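Local coordinates for S-adenosylmethionine-dependent methyltransferase (Clostridium acetobutylicum, PDB 1Y8C), which probably transfers a methyl group from S-adenosylmethionine to an acceptor, with a Rossmann-like fold, at residues S144-K147 and L148-L152. Sequence-based numbering, arbitrary orientation.
Sequences SYYK and LSQVL
A chi1 of -177° swings the Y146 ring away from its own backbone N and alongside Q150, one helical turn on, the two side chains crossing at about a right angle. Chi1 of Q150 (-55°) carries its CG to Y146 CE1 at 3.3 Å, while Q150 CB makes a CH-pi contact over one face of the ring, offset toward its rim, 3.9 Å from the Y146 centroid. CG2 of V151 makes an apolar contact with the same ring, 3.7 Å from Y146 CE2. In S149, chi1 of 67° turns OG back onto the preceding turn, where it donates to Y145 O at 2.6 Å; S149 N reaches that oxygen from the opposite face of the carbonyl plane (3.0 Å), so two bonds grip it. At the start of the helix, S144 is the N-cap: its OG accepts from K147 N (3.1 Å) and is also hydrogen-bonded to T235 O. Toward the other end the helix widens into a pi-type turn, K147 O accepting from L152 N at 2.8 Å. Helix 145-152 follows strand 136-143 of the mixed sheet and leads toward the four-stranded antiparallel sheet; the side chain of S149 touches F172, and that of L152 touches W168 and N170, on its strand 164-173. F234 meets the Y146 ring edge-to-face, just ahead of strand 237-244.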
ATOM      1  N   SER A 144       1.790  11.913   0.919  1.00 51.65           N
ATOM      2  CA  SER A 144       1.450  13.232   0.419  1.00 51.76           C
ATOM      3  C   SER A 144       2.644  13.894  -0.235  1.00 51.42           C
ATOM      4  O   SER A 144       3.795  13.532   0.010  1.00 52.71           O
ATOM      5  CB  SER A 144       0.965  14.103   1.555  1.00 50.95           C
ATOM      6  OG  SER A 144       2.029  14.356   2.448  1.00 57.21           O
ATOM      7  N   TYR A 145       2.362  14.876  -1.075  1.00 51.36           N
ATOM      8  CA  TYR A 145       3.416  15.597  -1.765  1.00 51.14           C
ATOM      9  C   TYR A 145       4.301  16.303  -0.740  1.00 51.71           C
ATOM     10  O   TYR A 145       5.502  16.424  -0.933  1.00 51.34           O
ATOM     11  CB  TYR A 145       2.806  16.634  -2.706  1.00 49.73           C
ATOM     12  CG  TYR A 145       3.831  17.323  -3.554  1.00 50.10           C
ATOM     13  CD1 TYR A 145       4.191  16.808  -4.806  1.00 50.73           C
ATOM     14  CD2 TYR A 145       4.487  18.459  -3.090  1.00 50.50           C
ATOM     15  CE1 TYR A 145       5.184  17.409  -5.572  1.00 52.73           C
ATOM     16  CE2 TYR A 145       5.479  19.066  -3.841  1.00 53.32           C
ATOM     17  CZ  TYR A 145       5.825  18.542  -5.077  1.00 54.68           C
ATOM     18  OH  TYR A 145       6.813  19.151  -5.813  1.00 57.51           O
ATOM     19  N   TYR A 146       3.702  16.764   0.352  1.00 52.92           N
ATOM     20  CA  TYR A 146       4.461  17.467   1.369  1.00 53.86           C
ATOM     21  C   TYR A 146       5.391  16.532   2.111  1.00 54.37           C
ATOM     22  O   TYR A 146       6.508  16.904   2.458  1.00 55.25           O
ATOM     23  CB  TYR A 146       3.512  18.126   2.358  1.00 55.08           C
ATOM     24  CG  TYR A 146       4.203  18.941   3.421  1.00 57.35           C
ATOM     25  CD1 TYR A 146       4.706  20.218   3.142  1.00 56.58           C
ATOM     26  CD2 TYR A 146       4.345  18.442   4.718  1.00 56.88           C
ATOM     27  CE1 TYR A 146       5.327  20.977   4.137  1.00 56.95           C
ATOM     28  CE2 TYR A 146       4.966  19.185   5.713  1.00 56.47           C
ATOM     29  CZ  TYR A 146       5.447  20.444   5.421  1.00 56.73           C
ATOM     30  OH  TYR A 146       6.022  21.174   6.427  1.00 55.53           O
ATOM     31  N   LYS A 147       4.923  15.314   2.347  1.00 55.03           N
ATOM     32  CA  LYS A 147       5.697  14.315   3.068  1.00 56.55           C
ATOM     33  C   LYS A 147       6.972  13.932   2.313  1.00 57.23           C
ATOM     34  O   LYS A 147       8.054  13.872   2.896  1.00 57.50           O
ATOM     35  CB  LYS A 147       4.825  13.086   3.299  1.00 56.20           C
ATOM     36  CG  LYS A 147       5.250  12.208   4.442  1.00 58.41           C
ATOM     37  CD  LYS A 147       6.224  11.154   3.993  1.00 61.84           C
ATOM     38  CE  LYS A 147       6.367  10.086   5.062  1.00 64.43           C
ATOM     39  NZ  LYS A 147       6.774  10.686   6.364  1.00 67.70           N
ATOM     40  N   LEU A 148       6.855  13.690   1.013  1.00 56.49           N
ATOM     41  CA  LEU A 148       8.021  13.302   0.242  1.00 54.73           C
ATOM     42  C   LEU A 148       8.951  14.466  -0.080  1.00 56.73           C
ATOM     43  O   LEU A 148      10.179  14.322  -0.042  1.00 55.16           O
ATOM     44  CB  LEU A 148       7.582  12.632  -1.056  1.00 52.85           C
ATOM     45  CG  LEU A 148       6.606  11.472  -0.889  1.00 52.48           C
ATOM     46  CD1 LEU A 148       6.183  10.987  -2.265  1.00 48.89           C
ATOM     47  CD2 LEU A 148       7.252  10.343  -0.076  1.00 51.00           C
ATOM     48  N   SER A 149       8.372  15.622  -0.392  1.00 57.31           N
ATOM     49  CA  SER A 149       9.172  16.792  -0.755  1.00 60.11           C
ATOM     50  C   SER A 149       9.804  17.534   0.431  1.00 62.10           C
ATOM     51  O   SER A 149      10.946  17.990   0.332  1.00 63.34           O
ATOM     52  CB  SER A 149       8.326  17.772  -1.565  1.00 59.12           C
ATOM     53  OG  SER A 149       7.293  18.321  -0.771  1.00 58.98           O
ATOM     54  N   GLN A 150       9.081  17.649   1.544  1.00 61.26           N
ATOM     55  CA  GLN A 150       9.606  18.351   2.706  1.00 61.82           C
ATOM     56  C   GLN A 150      10.077  17.421   3.815  1.00 62.28           C
ATOM     57  O   GLN A 150      11.271  17.298   4.059  1.00 65.07           O
ATOM     58  CB  GLN A 150       8.551  19.299   3.270  1.00 62.79           C
ATOM     59  CG  GLN A 150       8.005  20.289   2.269  1.00 65.77           C
ATOM     60  CD  GLN A 150       9.101  21.053   1.578  1.00 68.70           C
ATOM     61  OE1 GLN A 150      10.167  21.269   2.147  1.00 72.21           O
ATOM     62  NE2 GLN A 150       8.846  21.476   0.346  1.00 70.91           N
ATOM     63  N   VAL A 151       9.134  16.768   4.486  1.00 61.84           N
ATOM     64  CA  VAL A 151       9.456  15.875   5.591  1.00 59.54           C
ATOM     65  C   VAL A 151      10.555  14.863   5.259  1.00 60.43           C
ATOM     66  O   VAL A 151      11.344  14.494   6.132  1.00 61.71           O
ATOM     67  CB  VAL A 151       8.197  15.144   6.078  1.00 59.09           C
ATOM     68  CG1 VAL A 151       8.480  14.450   7.393  1.00 57.34           C
ATOM     69  CG2 VAL A 151       7.052  16.139   6.230  1.00 54.72           C
ATOM     70  N   LEU A 152      10.613  14.397   4.014  1.00 59.78           N
ATOM     71  CA  LEU A 152      11.677  13.474   3.630  1.00 59.70           C
ATOM     72  C   LEU A 152      12.787  14.256   2.937  1.00 60.27           C
ATOM     73  O   LEU A 152      13.917  14.297   3.422  1.00 61.47           O
ATOM     74  CB  LEU A 152      11.171  12.385   2.687  1.00 57.87           C
ATOM     75  CG  LEU A 152      10.404  11.206   3.277  1.00 58.36           C
ATOM     76  CD1 LEU A 152      10.231  10.167   2.192  1.00 58.69           C
ATOM     77  CD2 LEU A 152      11.164  10.599   4.442  1.00 60.44           C
TER